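Local structure of malate dehydrogenase (Porphyromonas gingivalis, 3FI9) at residues Val81-Gly85 and Ile124-Pro128; Thr149-Leu153 and Ser239-Ser244. The protein probably catalyses the NAD-dependent interconversion of malate and oxaloacetate. All coordinates share one frame; numbering follows the deposited sequence.

Contact 1: Val81-Gly85 and Ile124-Pro128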
loop_
_atom_site.group_PDB
_atom_site.type_symbol
_atom_site.label_atom_id
_atom_site.label_comp_id
_atom_site.label_asym_id
_atom_site.label_seq_id
_atom_site.Cartn_x
_atom_site.Cartn_y
_atom_site.Cartn_z
ATOM N N VAL A 81 13.078 10.250 -1.522
ATOM C CA VAL A 81 12.122 10.102 -2.613
ATOM C C VAL A 81 11.111 11.204 -2.471
ATOM O O VAL A 81 10.455 11.282 -1.457
ATOM C CB VAL A 81 11.377 8.747 -2.529
ATOM C CG1 VAL A 81 10.223 8.659 -3.598
ATOM C CG2 VAL A 81 12.380 7.614 -2.668
ATOM N N SER A 82 10.948 12.034 -3.499
ATOM C CA SER A 82 9.940 13.121 -3.419
ATOM C C SER A 82 8.777 13.073 -4.370
ATOM O O SER A 82 8.982 13.040 -5.595
ATOM C CB SER A 82 10.579 14.506 -3.592
ATOM O OG SER A 82 9.561 15.512 -3.550
ATOM N N SER A 83 7.562 13.104 -3.813
ATOM C CA SER A 83 6.391 13.398 -4.615
ATOM C C SER A 83 5.881 14.753 -4.223
ATOM O O SER A 83 4.692 14.990 -4.282
ATOM C CB SER A 83 5.255 12.393 -4.412
ATOM O OG SER A 83 5.038 12.201 -3.020
ATOM N N GLY A 84 6.765 15.636 -3.779
ATOM C CA GLY A 84 6.282 16.923 -3.263
ATOM C C GLY A 84 6.307 17.974 -4.332
ATOM O O GLY A 84 7.153 18.845 -4.302
ATOM N N GLY A 85 5.375 17.902 -5.276
ATOM C CA GLY A 85 5.266 18.931 -6.316
ATOM C C GLY A 85 4.529 20.213 -5.879
ATOM O O GLY A 85 4.241 20.400 -4.688
ATOM N N ILE A 124 12.989 11.842 -7.975
ATOM C CA ILE A 124 12.040 12.906 -8.102
ATOM C C ILE A 124 10.875 12.361 -8.936
ATOM O O ILE A 124 11.118 11.812 -10.018
ATOM C CB ILE A 124 12.692 14.069 -8.847
ATOM C CG1 ILE A 124 13.948 14.595 -8.102
ATOM C CG2 ILE A 124 11.651 15.171 -9.072
ATOM C CD1 ILE A 124 13.620 15.110 -6.708
ATOM N N ILE A 125 9.633 12.478 -8.468
ATOM C CA ILE A 125 8.557 11.874 -9.262
ATOM C C ILE A 125 7.483 12.855 -9.729
ATOM O O ILE A 125 6.653 12.513 -10.582
ATOM C CB ILE A 125 7.898 10.662 -8.553
ATOM C CG1 ILE A 125 6.794 11.108 -7.590
ATOM C CG2 ILE A 125 9.004 9.716 -7.955
ATOM C CD1 ILE A 125 5.732 10.022 -7.394
ATOM N N PHE A 126 7.547 14.079 -9.236
ATOM C CA PHE A 126 6.592 15.090 -9.610
ATOM C C PHE A 126 6.910 15.717 -10.980
ATOM O O PHE A 126 8.069 15.866 -11.388
ATOM C CB PHE A 126 6.357 16.120 -8.488
ATOM C CG PHE A 126 7.588 16.917 -8.081
ATOM C CD1 PHE A 126 7.890 18.130 -8.699
ATOM C CD2 PHE A 126 8.392 16.488 -7.048
ATOM C CE1 PHE A 126 9.001 18.886 -8.283
ATOM C CE2 PHE A 126 9.510 17.234 -6.629
ATOM C CZ PHE A 126 9.821 18.433 -7.268
ATOM N N ASN A 127 5.860 16.011 -11.724
ATOM C CA ASN A 127 6.037 16.451 -13.096
ATOM C C ASN A 127 6.231 17.953 -13.223
ATOM O O ASN A 127 5.876 18.700 -12.320
ATOM C CB ASN A 127 4.875 15.963 -13.955
ATOM C CG ASN A 127 5.151 14.597 -14.545
ATOM O OD1 ASN A 127 6.280 14.299 -14.950
ATOM N ND2 ASN A 127 4.152 13.752 -14.562
ATOM N N PRO A 128 6.805 18.394 -14.350
ATOM C CA PRO A 128 7.278 17.529 -15.441
ATOM C C PRO A 128 8.656 16.950 -15.093
ATOM O O PRO A 128 9.611 17.712 -14.952
ATOM C CB PRO A 128 7.363 18.493 -16.628
ATOM C CG PRO A 128 7.613 19.839 -16.003
ATOM C CD PRO A 128 6.917 19.839 -14.677
#
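F126 lays its ring against the backbone of G84 and G85, where two parallel strands of the Rossmann-type NAD-binding domain, 77-82 and 121-124, run out into loops at the C-terminal ends of the strands. G85 CA sits over one face, 3.9 Å from the centroid of the F126 ring and 27° off its normal, a CH-pi contact; G84 O lies over the same face, also offset from the ring centre. The opposite face rests on I124 CG2 of its own segment. With chi1 at 62°, CG of F126 is tucked between its backbone N and carbonyl carbon, which brings the ring back against the glycines. I125 and F126, with N127, belong to the predicted NAD(+) site. S82 pairs with I124 in a parallel bridge, and I125 N donates to S82 O at 3.0 Å. I125 CG1 packs close by, 3.8 Å from S83 CB, while I20 and M24 of helix 19-30 meet the same side chain. OG of S82 does two jobs: it accepts from G84 N at 2.8 Å, closing an ST turn, and meets the edge of the F126 ring near its plane, with CE2 3.5 Å from S82 OG.

Contact 2: Thr149-Leu153 and Ser239-Ser244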
loop_
_atom_site.group_PDB
_atom_site.type_symbol
_atom_site.label_atom_id
_atom_site.label_comp_id
_atom_site.label_asym_id
_atom_site.label_seq_id
_atom_site.Cartn_x
_atom_site.Cartn_y
_atom_site.Cartn_z
ATOM N N THR A 149 14.472 9.832 -12.016
ATOM C CA THR A 149 13.061 10.124 -11.937
ATOM C C THR A 149 12.255 8.864 -12.259
ATOM O O THR A 149 12.725 7.997 -12.965
ATOM C CB THR A 149 12.638 11.244 -12.951
ATOM O OG1 THR A 149 12.920 10.815 -14.291
ATOM C CG2 THR A 149 13.482 12.538 -12.714
ATOM N N LEU A 150 11.047 8.772 -11.709
ATOM C CA LEU A 150 10.076 7.762 -12.099
ATOM C C LEU A 150 9.710 7.964 -13.583
ATOM O O LEU A 150 9.214 9.035 -13.966
ATOM C CB LEU A 150 8.799 7.951 -11.274
ATOM C CG LEU A 150 7.612 7.115 -11.737
ATOM C CD1 LEU A 150 7.988 5.629 -11.519
ATOM C CD2 LEU A 150 6.282 7.518 -11.017
ATOM N N ALA A 151 9.950 6.938 -14.394
ATOM C CA ALA A 151 9.685 6.966 -15.805
ATOM C C ALA A 151 9.200 5.614 -16.323
ATOM O O ALA A 151 9.060 5.455 -17.538
ATOM C CB ALA A 151 10.947 7.399 -16.575
ATOM N N GLY A 152 8.954 4.650 -15.424
ATOM C CA GLY A 152 8.698 3.238 -15.843
ATOM C C GLY A 152 7.215 2.942 -16.143
ATOM O O GLY A 152 6.865 1.892 -16.718
ATOM N N LEU A 153 6.327 3.827 -15.700
ATOM C CA LEU A 153 4.873 3.570 -15.855
ATOM C C LEU A 153 4.448 3.469 -17.309
ATOM O O LEU A 153 3.495 2.759 -17.599
ATOM C CB LEU A 153 3.983 4.592 -15.111
ATOM C CG LEU A 153 4.057 4.619 -13.566
ATOM C CD1 LEU A 153 2.907 5.468 -12.954
ATOM C CD2 LEU A 153 4.032 3.213 -12.924
ATOM N N SER A 239 0.362 2.890 -8.132
ATOM C CA SER A 239 1.463 2.464 -9.017
ATOM C C SER A 239 2.708 3.381 -8.998
ATOM O O SER A 239 3.820 2.877 -8.922
ATOM C CB SER A 239 1.002 2.088 -10.447
ATOM O OG SER A 239 0.236 3.161 -11.057
ATOM N N PRO A 240 2.524 4.724 -9.047
ATOM C CA PRO A 240 3.699 5.560 -8.979
ATOM C C PRO A 240 4.428 5.347 -7.669
ATOM O O PRO A 240 5.631 5.443 -7.637
ATOM C CB PRO A 240 3.159 6.999 -9.025
ATOM C CG PRO A 240 1.699 6.900 -8.771
ATOM C CD PRO A 240 1.264 5.511 -9.121
ATOM N N SER A 241 3.687 5.084 -6.607
ATOM C CA SER A 241 4.284 4.867 -5.294
ATOM C C SER A 241 5.112 3.604 -5.298
ATOM O O SER A 241 6.324 3.609 -5.009
ATOM C CB SER A 241 3.192 4.736 -4.231
ATOM O OG SER A 241 3.775 4.138 -3.074
ATOM N N TYR A 242 4.465 2.487 -5.621
ATOM C CA TYR A 242 5.153 1.211 -5.561
ATOM C C TYR A 242 6.419 1.210 -6.460
ATOM O O TYR A 242 7.493 0.789 -6.045
ATOM C CB TYR A 242 4.212 0.072 -5.987
ATOM C CG TYR A 242 4.914 -1.238 -6.004
ATOM C CD1 TYR A 242 5.185 -1.924 -4.817
ATOM C CD2 TYR A 242 5.271 -1.822 -7.203
ATOM C CE1 TYR A 242 5.852 -3.176 -4.845
ATOM C CE2 TYR A 242 5.936 -3.018 -7.225
ATOM C CZ TYR A 242 6.232 -3.676 -6.057
ATOM O OH TYR A 242 6.859 -4.899 -6.166
ATOM N N VAL A 243 6.294 1.732 -7.674
ATOM C CA VAL A 243 7.419 1.639 -8.637
ATOM C C VAL A 243 8.626 2.500 -8.165
ATOM O O VAL A 243 9.794 2.037 -8.133
ATOM C CB VAL A 243 6.949 1.940 -10.087
ATOM C CG1 VAL A 243 8.159 2.019 -11.049
ATOM C CG2 VAL A 243 5.919 0.831 -10.536
ATOM N N SER A 244 8.308 3.713 -7.707
ATOM C CA SER A 244 9.312 4.605 -7.116
ATOM C C SER A 244 10.031 3.939 -5.933
ATOM O O SER A 244 11.249 4.071 -5.761
ATOM C CB SER A 244 8.625 5.896 -6.649
ATOM O OG SER A 244 8.089 6.626 -7.787
#
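L150 and L153 make the apolar part of this contact, reaching from the end of strand 147-150 and the start of helix 153-166 to one side of helix 238-251. The two methyls of L150 part company: CD1 goes to V243, 3.6 Å from its CG1, and CD2 goes to P240, 3.7 Å from its CB. The side chains of L150 and V243 cross at about a right angle; the leucine fork spans P240 and V243, three residues apart on the helix. L153 divides its branches in the same way. Its CD2 meets V243 CG2 at 3.9 Å, and its CD1 lies 4.2 Å from P240 CD, with S239 OG also alongside. V243 can serve both leucines because its chi1 of 173° sets CG1 anti to the backbone N and leaves CG2 for L153. In fold terms, a helix of the C-terminal half of the chain lies against the sixth strand of the dinucleotide-binding sheet, just where that strand turns through A151 and G152 into the next helix.

No hydrogen bond crosses between the segments; the bond that matters beside L150 runs within the helix. S244 OG donates to P240 O at 2.7 Å, and S244 N gives the same carbonyl its backbone helix bond, so two donors from one residue grip one oxygen. Held there, the hydroxyl stands beside L150, with CB of L150 3.8 Å from S244 OG. The second subunit closes over the start of the helix: its E53 accepts from S239 N, and its H56 packs on L153.

How the contacts relate
The two contacts have centres 10 Å apart and touch chiefly through I125, whose CG2 is 3.2 Å from S244 OG and 3.8 Å from L150 CB. I125 thus touches both segments of contact 2 while its main chain is bonded to strand 77-82 in contact 1. Neighbouring strands of one sheet supply a second junction, with T149 CB 3.4 Å from I124 O. Contact 1 carries residues of the predicted NAD(+) site and N127 of the predicted substrate site; contact 2 comes near the latter at L153, whose side chain is about 4 Å from that of R157, a predicted substrate-binding residue, at nearest approach.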